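Local coordinates for protein fructose 1-phosphate kinase (Staphylococcus aureus, PDB 2JG5) that probably transfers a phosphate group from ATP to fructose 1-phosphate, giving fructose 1,6-bisphosphate, as a sugar kinase of the PfkB family, at residues I11-F16 with T29-F34; G57-F62 with E85-N90; K228-K233 with I300-G305. One frame throughout, in Å; residues are numbered along the deposited sequence.

Interaction 1: residues I11-F16 with T29-F34; sequences IDYVIF and TATYKF
The beta hairpin of the small lid sheet brings Asp12, Val14 and Phe16 of strand 11-16 against Phe34, Tyr32 and Ala30 of the antiparallel segment 29-34. These three are the hydrogen-bonded pairs. The central one is closed by Val14 N to Tyr32 O at 2.8 Å and by Tyr32 N to Val14 O at 2.9 Å. Near the hairpin's open end Asp12 N meets Phe34 O almost head-on, while the return bond from Phe34 N to Asp12 O is longer, 3.3 Å. At the other end Thr29 and Ala30 both face Phe16 in a classic beta bulge: Phe16 N binds Ala30 O at 2.7 Å, and Phe16 O receives only weak bonds from the N atoms of Thr29 and Ala30.

In PfkB kinases such a sheet projects from the alpha/beta body as a lid, and here the second subunit packs on the face carrying Tyr13, Ile15 and Lys33, and on Ile11 beside it. Tyr13 suits this face: its ring lies beside Thr31, CE1 to Thr31 CB 3.5 Å, and its OH bonds Ile89 O of the second subunit. The aliphatic part of Lys33 crosses Ile11 at a slant near CG2, and NZ goes on to a salt bridge with Asp86 of that subunit.

Three aromatic rings lie on the other face among Asp12, Val14 and Ala30. Tyr32 and Phe34 hold CG between backbone N and carbonyl carbon (chi1 66° and 54°), which swings each ring across the neighbouring strand. Val14 CB therefore sits over the Tyr32 ring, 3.8 Å from its centroid, and Asp12 CB likewise over Phe34, each toward the rim; both are CH-pi contacts. The Asp12 carboxylate stands nearly perpendicular to that ring and is hydrogen-bonded through OD1 to Ser10 OG. Phe16 CE1 touches Tyr32 CE1 with the planes inclined at 46°.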
ATOM      1  N   ILE A  11      -0.796  -4.575  -6.881  1.00 31.24           N
ATOM      2  CA  ILE A  11      -0.473  -3.175  -7.011  1.00 31.03           C
ATOM      3  C   ILE A  11       1.050  -3.116  -7.001  1.00 30.99           C
ATOM      4  O   ILE A  11       1.719  -3.663  -6.110  1.00 31.31           O
ATOM      5  CB  ILE A  11      -1.093  -2.303  -5.905  1.00 30.91           C
ATOM      6  CG1 ILE A  11      -2.606  -2.489  -5.893  1.00 30.63           C
ATOM      7  CG2 ILE A  11      -0.749  -0.811  -6.126  1.00 30.61           C
ATOM      8  CD1 ILE A  11      -3.309  -1.794  -4.758  1.00 30.10           C
ATOM      9  N   ASP A  12       1.595  -2.498  -8.033  1.00 30.83           N
ATOM     10  CA  ASP A  12       3.007  -2.224  -8.067  1.00 30.54           C
ATOM     11  C   ASP A  12       3.212  -0.809  -7.527  1.00 30.43           C
ATOM     12  O   ASP A  12       3.022   0.179  -8.222  1.00 29.92           O
ATOM     13  CB  ASP A  12       3.546  -2.424  -9.478  1.00 30.33           C
ATOM     14  CG  ASP A  12       3.337  -3.853  -9.982  1.00 30.71           C
ATOM     15  OD1 ASP A  12       3.072  -4.747  -9.152  1.00 29.47           O
ATOM     16  OD2 ASP A  12       3.448  -4.091 -11.205  1.00 31.39           O
ATOM     17  N   TYR A  13       3.563  -0.744  -6.249  1.00 30.28           N
ATOM     18  CA  TYR A  13       3.821   0.515  -5.575  1.00 29.95           C
ATOM     19  C   TYR A  13       5.254   0.985  -5.874  1.00 30.16           C
ATOM     20  O   TYR A  13       6.224   0.519  -5.273  1.00 29.83           O
ATOM     21  CB  TYR A  13       3.554   0.349  -4.076  1.00 29.42           C
ATOM     22  CG  TYR A  13       3.641   1.612  -3.253  1.00 28.23           C
ATOM     23  CD1 TYR A  13       3.414   2.867  -3.825  1.00 28.64           C
ATOM     24  CD2 TYR A  13       3.928   1.550  -1.891  1.00 27.39           C
ATOM     25  CE1 TYR A  13       3.491   4.026  -3.061  1.00 29.28           C
ATOM     26  CE2 TYR A  13       4.010   2.707  -1.113  1.00 29.45           C
ATOM     27  CZ  TYR A  13       3.790   3.939  -1.705  1.00 28.89           C
ATOM     28  OH  TYR A  13       3.848   5.078  -0.950  1.00 28.14           O
ATOM     29  N   VAL A  14       5.366   1.900  -6.832  1.00 30.13           N
ATOM     30  CA  VAL A  14       6.660   2.396  -7.268  1.00 29.90           C
ATOM     31  C   VAL A  14       7.058   3.614  -6.432  1.00 30.07           C
ATOM     32  O   VAL A  14       6.303   4.578  -6.337  1.00 30.36           O
ATOM     33  CB  VAL A  14       6.674   2.724  -8.777  1.00 29.77           C
ATOM     34  CG1 VAL A  14       8.020   3.287  -9.179  1.00 29.11           C
ATOM     35  CG2 VAL A  14       6.366   1.476  -9.604  1.00 28.98           C
ATOM     36  N   ILE A  15       8.237   3.542  -5.818  1.00 29.81           N
ATOM     37  CA  ILE A  15       8.707   4.574  -4.908  1.00 29.54           C
ATOM     38  C   ILE A  15      10.055   5.106  -5.372  1.00 29.69           C
ATOM     39  O   ILE A  15      11.035   4.356  -5.482  1.00 29.72           O
ATOM     40  CB  ILE A  15       8.822   4.058  -3.446  1.00 29.47           C
ATOM     41  CG1 ILE A  15       7.503   3.419  -2.983  1.00 29.05           C
ATOM     42  CG2 ILE A  15       9.230   5.199  -2.514  1.00 28.51           C
ATOM     43  CD1 ILE A  15       7.607   2.657  -1.673  1.00 29.96           C
ATOM     44  N   PHE A  16      10.092   6.401  -5.669  1.00 29.38           N
ATOM     45  CA  PHE A  16      11.333   7.053  -6.007  1.00 29.31           C
ATOM     46  C   PHE A  16      11.884   7.652  -4.742  1.00 29.37           C
ATOM     47  O   PHE A  16      11.174   8.378  -4.029  1.00 29.29           O
ATOM     48  CB  PHE A  16      11.122   8.140  -7.062  1.00 29.51           C
ATOM     49  CG  PHE A  16      10.791   7.604  -8.426  1.00 29.91           C
ATOM     50  CD1 PHE A  16       9.511   7.126  -8.712  1.00 30.61           C
ATOM     51  CD2 PHE A  16      11.753   7.580  -9.425  1.00 29.35           C
ATOM     52  CE1 PHE A  16       9.204   6.626  -9.973  1.00 30.38           C
ATOM     53  CE2 PHE A  16      11.452   7.080 -10.692  1.00 30.20           C
ATOM     54  CZ  PHE A  16      10.173   6.606 -10.967  1.00 29.60           C
ATOM     55  N   THR A  29      10.798  10.885  -2.674  1.00 32.95           N
ATOM     56  CA  THR A  29      10.627  12.125  -3.449  1.00 32.54           C
ATOM     57  C   THR A  29       9.379  12.053  -4.335  1.00 32.38           C
ATOM     58  O   THR A  29       8.865  13.093  -4.744  1.00 32.37           O
ATOM     59  CB  THR A  29      11.879  12.514  -4.309  1.00 32.68           C
ATOM     60  OG1 THR A  29      12.033  11.608  -5.410  1.00 33.07           O
ATOM     61  CG2 THR A  29      13.158  12.529  -3.477  1.00 32.49           C
ATOM     62  N   ALA A  30       8.908  10.832  -4.628  1.00 31.98           N
ATOM     63  CA  ALA A  30       7.647  10.603  -5.356  1.00 31.85           C
ATOM     64  C   ALA A  30       7.267   9.137  -5.405  1.00 31.83           C
ATOM     65  O   ALA A  30       8.127   8.266  -5.355  1.00 32.07           O
ATOM     66  CB  ALA A  30       7.723  11.139  -6.765  1.00 31.94           C
ATOM     67  N   THR A  31       5.973   8.869  -5.526  1.00 31.77           N
ATOM     68  CA  THR A  31       5.491   7.506  -5.701  1.00 31.97           C
ATOM     69  C   THR A  31       4.416   7.431  -6.770  1.00 32.55           C
ATOM     70  O   THR A  31       3.799   8.416  -7.114  1.00 32.20           O
ATOM     71  CB  THR A  31       4.870   6.907  -4.406  1.00 31.82           C
ATOM     72  OG1 THR A  31       3.615   7.539  -4.139  1.00 31.60           O
ATOM     73  CG2 THR A  31       5.798   7.031  -3.203  1.00 30.04           C
ATOM     74  N   TYR A  32       4.196   6.242  -7.303  1.00 33.74           N
ATOM     75  CA  TYR A  32       3.018   6.021  -8.105  1.00 34.59           C
ATOM     76  C   TYR A  32       2.670   4.550  -8.060  1.00 34.61           C
ATOM     77  O   TYR A  32       3.423   3.744  -7.515  1.00 34.56           O
ATOM     78  CB  TYR A  32       3.174   6.567  -9.532  1.00 35.43           C
ATOM     79  CG  TYR A  32       4.209   5.875 -10.373  1.00 36.73           C
ATOM     80  CD1 TYR A  32       5.396   6.522 -10.730  1.00 38.16           C
ATOM     81  CD2 TYR A  32       3.998   4.572 -10.836  1.00 37.73           C
ATOM     82  CE1 TYR A  32       6.350   5.875 -11.536  1.00 38.59           C
ATOM     83  CE2 TYR A  32       4.943   3.919 -11.623  1.00 38.39           C
ATOM     84  CZ  TYR A  32       6.115   4.567 -11.968  1.00 38.05           C
ATOM     85  OH  TYR A  32       7.039   3.899 -12.751  1.00 38.13           O
ATOM     86  N   LYS A  33       1.514   4.215  -8.620  1.00 34.98           N
ATOM     87  CA  LYS A  33       0.948   2.888  -8.483  1.00 35.08           C
ATOM     88  C   LYS A  33       0.381   2.449  -9.800  1.00 35.27           C
ATOM     89  O   LYS A  33      -0.206   3.253 -10.520  1.00 35.11           O
ATOM     90  CB  LYS A  33      -0.212   2.917  -7.486  1.00 35.02           C
ATOM     91  CG  LYS A  33       0.168   3.175  -6.060  1.00 34.42           C
ATOM     92  CD  LYS A  33      -1.060   3.035  -5.172  1.00 33.18           C
ATOM     93  CE  LYS A  33      -0.823   3.650  -3.841  1.00 32.04           C
ATOM     94  NZ  LYS A  33      -0.727   5.129  -3.974  1.00 33.83           N
ATOM     95  N   PHE A  34       0.533   1.169 -10.108  1.00 35.68           N
ATOM     96  CA  PHE A  34      -0.235   0.580 -11.204  1.00 35.97           C
ATOM     97  C   PHE A  34      -0.675  -0.867 -10.954  1.00 35.18           C
ATOM     98  O   PHE A  34      -0.221  -1.512 -10.017  1.00 35.32           O
ATOM     99  CB  PHE A  34       0.493   0.736 -12.546  1.00 36.84           C
ATOM    100  CG  PHE A  34       1.904   0.206 -12.557  1.00 38.93           C
ATOM    101  CD1 PHE A  34       2.159  -1.131 -12.878  1.00 40.49           C
ATOM    102  CD2 PHE A  34       2.981   1.054 -12.309  1.00 40.40           C
ATOM    103  CE1 PHE A  34       3.474  -1.631 -12.929  1.00 41.61           C
ATOM    104  CE2 PHE A  34       4.295   0.574 -12.356  1.00 42.58           C
ATOM    105  CZ  PHE A  34       4.547  -0.779 -12.661  1.00 40.98           C
TER

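Interaction 2: residues G57-F62 with E85-N90; sequences GFAGGF and EDTRIN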
ATOM      1  N   GLY A  57      -8.950 -14.060 -12.674  1.00 31.16           N
ATOM      2  CA  GLY A  57      -8.007 -14.265 -11.579  1.00 30.99           C
ATOM      3  C   GLY A  57      -8.580 -13.824 -10.251  1.00 30.82           C
ATOM      4  O   GLY A  57      -9.793 -13.739 -10.105  1.00 30.92           O
ATOM      5  N   PHE A  58      -7.721 -13.507  -9.286  1.00 30.48           N
ATOM      6  CA  PHE A  58      -8.210 -13.250  -7.928  1.00 30.40           C
ATOM      7  C   PHE A  58      -7.999 -11.835  -7.435  1.00 30.44           C
ATOM      8  O   PHE A  58      -6.884 -11.319  -7.478  1.00 30.42           O
ATOM      9  CB  PHE A  58      -7.608 -14.265  -6.945  1.00 30.01           C
ATOM     10  CG  PHE A  58      -7.791 -15.692  -7.383  1.00 30.15           C
ATOM     11  CD1 PHE A  58      -6.758 -16.377  -8.007  1.00 28.71           C
ATOM     12  CD2 PHE A  58      -9.019 -16.336  -7.209  1.00 28.34           C
ATOM     13  CE1 PHE A  58      -6.942 -17.679  -8.440  1.00 30.34           C
ATOM     14  CE2 PHE A  58      -9.202 -17.632  -7.635  1.00 27.17           C
ATOM     15  CZ  PHE A  58      -8.172 -18.308  -8.245  1.00 28.28           C
ATOM     16  N   ALA A  59      -9.080 -11.209  -6.959  1.00 30.54           N
ATOM     17  CA  ALA A  59      -8.964  -9.902  -6.301  1.00 30.56           C
ATOM     18  C   ALA A  59      -9.747  -9.828  -4.989  1.00 30.85           C
ATOM     19  O   ALA A  59     -10.787 -10.468  -4.831  1.00 31.21           O
ATOM     20  CB  ALA A  59      -9.356  -8.778  -7.238  1.00 29.87           C
ATOM     21  N   GLY A  60      -9.229  -9.040  -4.053  1.00 31.21           N
ATOM     22  CA  GLY A  60      -9.834  -8.905  -2.743  1.00 31.04           C
ATOM     23  C   GLY A  60      -9.452  -7.610  -2.061  1.00 30.96           C
ATOM     24  O   GLY A  60      -8.401  -7.028  -2.341  1.00 30.54           O
ATOM     25  N   GLY A  61     -10.325  -7.179  -1.154  1.00 30.93           N
ATOM     26  CA  GLY A  61     -10.158  -5.951  -0.412  1.00 31.09           C
ATOM     27  C   GLY A  61     -10.154  -4.730  -1.303  1.00 31.35           C
ATOM     28  O   GLY A  61     -10.642  -4.757  -2.442  1.00 31.08           O
ATOM     29  N   PHE A  62      -9.585  -3.654  -0.781  1.00 31.53           N
ATOM     30  CA  PHE A  62      -9.510  -2.413  -1.521  1.00 31.79           C
ATOM     31  C   PHE A  62      -8.333  -2.383  -2.509  1.00 31.60           C
ATOM     32  O   PHE A  62      -8.442  -1.780  -3.577  1.00 31.41           O
ATOM     33  CB  PHE A  62      -9.539  -1.230  -0.564  1.00 32.08           C
ATOM     34  CG  PHE A  62     -10.865  -1.073   0.154  1.00 33.40           C
ATOM     35  CD1 PHE A  62     -11.995  -0.589  -0.523  1.00 34.25           C
ATOM     36  CD2 PHE A  62     -10.990  -1.403   1.502  1.00 33.98           C
ATOM     37  CE1 PHE A  62     -13.223  -0.437   0.134  1.00 33.57           C
ATOM     38  CE2 PHE A  62     -12.211  -1.256   2.162  1.00 33.90           C
ATOM     39  CZ  PHE A  62     -13.330  -0.770   1.472  1.00 33.32           C
ATOM     40  N   GLU A  85      -9.064 -11.933   1.374  1.00 32.61           N
ATOM     41  CA  GLU A  85      -7.907 -11.141   1.801  1.00 32.46           C
ATOM     42  C   GLU A  85      -7.443 -10.170   0.705  1.00 32.23           C
ATOM     43  O   GLU A  85      -7.800 -10.318  -0.471  1.00 32.02           O
ATOM     44  CB  GLU A  85      -6.751 -12.056   2.224  1.00 32.48           C
ATOM     45  CG  GLU A  85      -7.056 -12.918   3.438  1.00 33.75           C
ATOM     46  CD  GLU A  85      -5.840 -13.632   3.972  1.00 34.79           C
ATOM     47  OE1 GLU A  85      -4.730 -13.449   3.426  1.00 34.97           O
ATOM     48  OE2 GLU A  85      -6.001 -14.391   4.944  1.00 36.93           O
ATOM     49  N   ASP A  86      -6.626  -9.196   1.104  1.00 31.83           N
ATOM     50  CA  ASP A  86      -6.174  -8.140   0.203  1.00 31.59           C
ATOM     51  C   ASP A  86      -5.270  -8.603  -0.929  1.00 31.17           C
ATOM     52  O   ASP A  86      -4.312  -9.356  -0.716  1.00 31.58           O
ATOM     53  CB  ASP A  86      -5.480  -7.032   0.990  1.00 31.35           C
ATOM     54  CG  ASP A  86      -6.451  -6.206   1.805  1.00 31.49           C
ATOM     55  OD1 ASP A  86      -7.679  -6.383   1.662  1.00 32.02           O
ATOM     56  OD2 ASP A  86      -5.985  -5.374   2.595  1.00 31.38           O
ATOM     57  N   THR A  87      -5.587  -8.129  -2.130  1.00 30.65           N
ATOM     58  CA  THR A  87      -4.699  -8.240  -3.282  1.00 30.28           C
ATOM     59  C   THR A  87      -3.353  -7.667  -2.848  1.00 30.27           C
ATOM     60  O   THR A  87      -3.310  -6.675  -2.108  1.00 30.44           O
ATOM     61  CB  THR A  87      -5.274  -7.481  -4.494  1.00 30.09           C
ATOM     62  OG1 THR A  87      -6.407  -8.199  -5.006  1.00 31.17           O
ATOM     63  CG2 THR A  87      -4.246  -7.341  -5.598  1.00 28.85           C
ATOM     64  N   ARG A  88      -2.261  -8.299  -3.264  1.00 29.84           N
ATOM     65  CA  ARG A  88      -0.938  -7.891  -2.759  1.00 29.09           C
ATOM     66  C   ARG A  88      -0.473  -6.538  -3.268  1.00 29.23           C
ATOM     67  O   ARG A  88      -0.904  -6.078  -4.338  1.00 28.60           O
ATOM     68  CB  ARG A  88       0.132  -8.953  -3.024  1.00 28.51           C
ATOM     69  CG  ARG A  88       0.322  -9.313  -4.477  1.00 27.33           C
ATOM     70  CD  ARG A  88       1.494 -10.241  -4.649  1.00 25.49           C
ATOM     71  NE  ARG A  88       1.541 -10.753  -6.005  1.00 25.34           N
ATOM     72  CZ  ARG A  88       2.616 -11.248  -6.605  1.00 24.41           C
ATOM     73  NH1 ARG A  88       3.785 -11.288  -5.979  1.00 26.03           N
ATOM     74  NH2 ARG A  88       2.518 -11.695  -7.847  1.00 22.98           N
ATOM     75  N   ILE A  89       0.400  -5.923  -2.469  1.00 29.24           N
ATOM     76  CA  ILE A  89       1.121  -4.718  -2.842  1.00 29.67           C
ATOM     77  C   ILE A  89       2.614  -5.028  -2.914  1.00 30.14           C
ATOM     78  O   ILE A  89       3.267  -5.287  -1.904  1.00 30.17           O
ATOM     79  CB  ILE A  89       0.881  -3.518  -1.865  1.00 29.25           C
ATOM     80  CG1 ILE A  89      -0.625  -3.178  -1.760  1.00 30.34           C
ATOM     81  CG2 ILE A  89       1.644  -2.315  -2.371  1.00 28.10           C
ATOM     82  CD1 ILE A  89      -0.989  -2.122  -0.667  1.00 29.12           C
ATOM     83  N   ASN A  90       3.133  -5.007  -4.131  1.00 30.53           N
ATOM     84  CA  ASN A  90       4.531  -5.222  -4.384  1.00 31.13           C
ATOM     85  C   ASN A  90       5.235  -3.879  -4.396  1.00 31.20           C
ATOM     86  O   ASN A  90       4.678  -2.899  -4.882  1.00 31.86           O
ATOM     87  CB  ASN A  90       4.692  -5.899  -5.737  1.00 30.93           C
ATOM     88  CG  ASN A  90       4.142  -7.303  -5.750  1.00 31.32           C
ATOM     89  OD1 ASN A  90       3.757  -7.842  -4.712  1.00 31.59           O
ATOM     90  ND2 ASN A  90       4.102  -7.913  -6.935  1.00 31.44           N
TER
HETATM   91  O   HOH W   1      -5.265 -10.690  -5.288  1.00 23.36           O
HETATM   92  O   HOH W   2      -8.849  -3.867   1.960  1.00 29.39           O
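Phe58 and Thr87 meet through a water: water 1 donates to Phe58 O at 2.8 Å and is hydrogen-bonded to Thr87 OG1 as well. The Phe58 ring itself turns away, toward Phe113 and Leu116 of helix 110-120. At Ala59 the small methyl leaves room for the threonine hydroxyl, whose OG1 lies 3.3 Å from Ala59 CA. Gly60 then makes a reciprocal pair of bonds with Thr87: Gly60 N donates to Thr87 OG1 (3.1 Å), and Thr87 N returns a nearly straight bond to Gly60 O (3.0 Å, N-H...O 171°), approaching from above the carbonyl plane. Thr87 can serve both because chi1 of -72° sets OG1 beside its own backbone N.

In this PfkB-type fold the contact joins the edge of the central parallel sheet, strand 58-59, to the start of lid strand 88-94. Having no side chain, Gly60 lets Glu85 O come within 3.4 Å of its CA. Gly61, at positive phi, likewise admits Asp86 OD1. Phe62, in the first turn of helix 61-73, gives its N-H to water 2, which in turn donates to Asp86 OD1; OD2 of that aspartate carries a salt bridge to Lys33 of the second subunit.

Interaction 3: residues K228-K233 with I300-G305; sequences KEISIK and ISVLDG
Two antiparallel strands pair here at the edge of the four-stranded antiparallel sheet of the kinase body, where C-terminal strand 299-303 is laid along strand 230-235. Lys233 and Ser301 form a hydrogen-bonded pair: Lys233 N reaches Ser301 O at 2.6 Å in an almost straight line (N-H...O 175°), and Ser301 N answers to Lys233 O at 2.9 Å. Beyond the non-hydrogen-bonded pair Ile232 and Val302, Leu303 N donates to Ser231 O at 2.8 Å. The chain then turns a corner at Asp304.

Branched aliphatic residues suit the face on which Ile230 and Ile232 touch helix 265-280. Val302 packs on Ile230 from the outer strand, the two crossing at about a right angle, CG1 to CG1 3.8 Å. Ile232, which packs on Ile265 and Phe269 of that helix, meets Ile300 CG2 through its own CG2. On the other side Leu303 rests its branched end on Lys233 CB, with Leu303 CG 3.8 Å away, and also packs on Ile200 of helix 196-208. Beyond CB the lysine chain bends at chi2 and leads NZ off toward Asp196 in a long, weak ion pair.

Gly305, at positive phi, fits close against the backbone of Glu229 and Ile230, its CA 3.2 Å from Glu229 O. Asp304 suits the corner because its carboxylate can take several bonds at once. OD2 forms a salt bridge with Arg204 of helix 196-208. A chi1 of 77° folds the carboxylate back toward the neighbouring strand, where Ser231 OG donates to Asp304 OD1 at 2.6 Å from well above the carboxylate plane.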
ATOM      1  N   LYS A 228       4.955 -27.543 -35.955  1.00 35.63           N
ATOM      2  CA  LYS A 228       5.155 -28.883 -36.533  1.00 36.24           C
ATOM      3  C   LYS A 228       5.657 -28.762 -37.976  1.00 35.91           C
ATOM      4  O   LYS A 228       6.370 -29.636 -38.474  1.00 36.09           O
ATOM      5  CB  LYS A 228       3.856 -29.709 -36.493  1.00 36.45           C
ATOM      6  CG  LYS A 228       4.020 -31.214 -36.771  1.00 37.13           C
ATOM      7  CD  LYS A 228       2.655 -31.890 -37.050  1.00 37.31           C
ATOM      8  CE  LYS A 228       2.787 -33.218 -37.827  1.00 38.20           C
ATOM      9  NZ  LYS A 228       2.798 -34.454 -36.975  1.00 38.56           N
ATOM     10  N   GLU A 229       5.297 -27.662 -38.633  1.00 35.50           N
ATOM     11  CA  GLU A 229       5.566 -27.498 -40.058  1.00 35.43           C
ATOM     12  C   GLU A 229       6.622 -26.432 -40.412  1.00 34.44           C
ATOM     13  O   GLU A 229       7.142 -26.435 -41.526  1.00 34.83           O
ATOM     14  CB  GLU A 229       4.250 -27.272 -40.833  1.00 35.49           C
ATOM     15  CG  GLU A 229       3.390 -26.099 -40.341  1.00 36.57           C
ATOM     16  CD  GLU A 229       1.941 -26.123 -40.860  1.00 37.57           C
ATOM     17  OE1 GLU A 229       1.687 -26.662 -41.970  1.00 38.24           O
ATOM     18  OE2 GLU A 229       1.055 -25.588 -40.144  1.00 40.09           O
ATOM     19  N   ILE A 230       6.948 -25.549 -39.468  1.00 33.31           N
ATOM     20  CA  ILE A 230       7.892 -24.452 -39.708  1.00 32.02           C
ATOM     21  C   ILE A 230       8.594 -23.978 -38.420  1.00 31.40           C
ATOM     22  O   ILE A 230       8.072 -24.137 -37.326  1.00 30.68           O
ATOM     23  CB  ILE A 230       7.175 -23.246 -40.401  1.00 32.14           C
ATOM     24  CG1 ILE A 230       8.174 -22.351 -41.142  1.00 31.87           C
ATOM     25  CG2 ILE A 230       6.332 -22.448 -39.395  1.00 32.20           C
ATOM     26  CD1 ILE A 230       7.540 -21.304 -42.052  1.00 31.45           C
ATOM     27  N   SER A 231       9.786 -23.406 -38.561  1.00 30.77           N
ATOM     28  CA  SER A 231      10.373 -22.606 -37.489  1.00 30.56           C
ATOM     29  C   SER A 231      10.801 -21.240 -38.009  1.00 30.11           C
ATOM     30  O   SER A 231      11.267 -21.118 -39.131  1.00 30.72           O
ATOM     31  CB  SER A 231      11.526 -23.333 -36.798  1.00 30.38           C
ATOM     32  OG  SER A 231      12.551 -23.637 -37.713  1.00 31.09           O
ATOM     33  N   ILE A 232      10.627 -20.208 -37.198  1.00 29.67           N
ATOM     34  CA  ILE A 232      10.891 -18.841 -37.646  1.00 29.65           C
ATOM     35  C   ILE A 232      11.875 -18.136 -36.717  1.00 29.83           C
ATOM     36  O   ILE A 232      11.839 -18.307 -35.484  1.00 29.71           O
ATOM     37  CB  ILE A 232       9.576 -18.010 -37.779  1.00 29.66           C
ATOM     38  CG1 ILE A 232       8.609 -18.691 -38.752  1.00 29.79           C
ATOM     39  CG2 ILE A 232       9.868 -16.567 -38.262  1.00 29.13           C
ATOM     40  CD1 ILE A 232       7.160 -18.538 -38.382  1.00 29.56           C
ATOM     41  N   LYS A 233      12.764 -17.354 -37.318  1.00 29.98           N
ATOM     42  CA  LYS A 233      13.711 -16.566 -36.544  1.00 30.03           C
ATOM     43  C   LYS A 233      13.350 -15.093 -36.595  1.00 30.40           C
ATOM     44  O   LYS A 233      13.254 -14.497 -37.674  1.00 30.71           O
ATOM     45  CB  LYS A 233      15.147 -16.799 -37.021  1.00 29.70           C
ATOM     46  CG  LYS A 233      16.208 -16.028 -36.240  1.00 28.65           C
ATOM     47  CD  LYS A 233      16.284 -16.458 -34.781  1.00 27.16           C
ATOM     48  CE  LYS A 233      17.131 -15.511 -33.953  1.00 26.37           C
ATOM     49  NZ  LYS A 233      18.598 -15.725 -34.164  1.00 23.81           N
ATOM     50  N   ILE A 300      12.354 -11.141 -40.039  1.00 32.81           N
ATOM     51  CA  ILE A 300      11.706 -12.450 -39.977  1.00 32.56           C
ATOM     52  C   ILE A 300      12.347 -13.369 -41.007  1.00 32.15           C
ATOM     53  O   ILE A 300      12.490 -13.001 -42.175  1.00 32.57           O
ATOM     54  CB  ILE A 300      10.167 -12.324 -40.218  1.00 32.74           C
ATOM     55  CG1 ILE A 300       9.467 -11.687 -39.006  1.00 32.63           C
ATOM     56  CG2 ILE A 300       9.523 -13.662 -40.631  1.00 32.52           C
ATOM     57  CD1 ILE A 300       9.734 -12.357 -37.654  1.00 31.53           C
ATOM     58  N   SER A 301      12.746 -14.556 -40.566  1.00 31.41           N
ATOM     59  CA  SER A 301      13.344 -15.539 -41.455  1.00 30.80           C
ATOM     60  C   SER A 301      12.833 -16.923 -41.126  1.00 30.18           C
ATOM     61  O   SER A 301      12.667 -17.268 -39.953  1.00 29.90           O
ATOM     62  CB  SER A 301      14.863 -15.514 -41.317  1.00 30.90           C
ATOM     63  OG  SER A 301      15.350 -14.217 -41.595  1.00 32.07           O
ATOM     64  N   VAL A 302      12.571 -17.711 -42.164  1.00 29.72           N
ATOM     65  CA  VAL A 302      12.240 -19.115 -41.980  1.00 29.45           C
ATOM     66  C   VAL A 302      13.551 -19.856 -41.699  1.00 29.58           C
ATOM     67  O   VAL A 302      14.524 -19.723 -42.445  1.00 29.06           O
ATOM     68  CB  VAL A 302      11.502 -19.719 -43.208  1.00 29.42           C
ATOM     69  CG1 VAL A 302      11.227 -21.191 -43.009  1.00 28.60           C
ATOM     70  CG2 VAL A 302      10.191 -18.998 -43.455  1.00 29.76           C
ATOM     71  N   LEU A 303      13.568 -20.600 -40.595  1.00 29.73           N
ATOM     72  CA  LEU A 303      14.706 -21.426 -40.232  1.00 30.04           C
ATOM     73  C   LEU A 303      14.617 -22.770 -40.939  1.00 30.52           C
ATOM     74  O   LEU A 303      15.574 -23.196 -41.585  1.00 30.30           O
ATOM     75  CB  LEU A 303      14.778 -21.611 -38.708  1.00 29.91           C
ATOM     76  CG  LEU A 303      15.390 -20.438 -37.936  1.00 28.74           C
ATOM     77  CD1 LEU A 303      15.088 -20.532 -36.467  1.00 27.55           C
ATOM     78  CD2 LEU A 303      16.878 -20.404 -38.168  1.00 28.00           C
ATOM     79  N   ASP A 304      13.467 -23.432 -40.812  1.00 30.92           N
ATOM     80  CA  ASP A 304      13.217 -24.678 -41.531  1.00 31.75           C
ATOM     81  C   ASP A 304      11.737 -24.835 -41.865  1.00 32.47           C
ATOM     82  O   ASP A 304      10.903 -24.003 -41.475  1.00 32.21           O
ATOM     83  CB  ASP A 304      13.789 -25.908 -40.783  1.00 31.64           C
ATOM     84  CG  ASP A 304      12.935 -26.359 -39.578  1.00 31.99           C
ATOM     85  OD1 ASP A 304      11.932 -25.705 -39.229  1.00 31.13           O
ATOM     86  OD2 ASP A 304      13.282 -27.398 -38.968  1.00 32.48           O
ATOM     87  N   GLY A 305      11.419 -25.897 -42.595  1.00 33.36           N
ATOM     88  CA  GLY A 305      10.043 -26.208 -42.923  1.00 34.86           C
ATOM     89  C   GLY A 305       9.475 -25.243 -43.938  1.00 36.19           C
ATOM     90  O   GLY A 305      10.211 -24.455 -44.549  1.00 36.27           O
TER

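Interactions 1 and 2 are neighbours, with centres about 17 Å apart, because strands 10-16 and 88-94 run side by side in the lid sheet. Ile11 O and Asn90 N, 2.8 Å apart, probably form a hydrogen bond, as do Tyr13 N and Asn90 O, and Tyr13 packs on Ile89. Both contacts lie at the interface with the second subunit. Interaction 3 lies on the opposite side of the chain's centre, about 42 Å from each of the others between centres. In PfkB kinases the substrate cleft generally lies between lid and body, so interactions 1 and 2 concern the lid and its root, interaction 3 an edge of the body's antiparallel sheet.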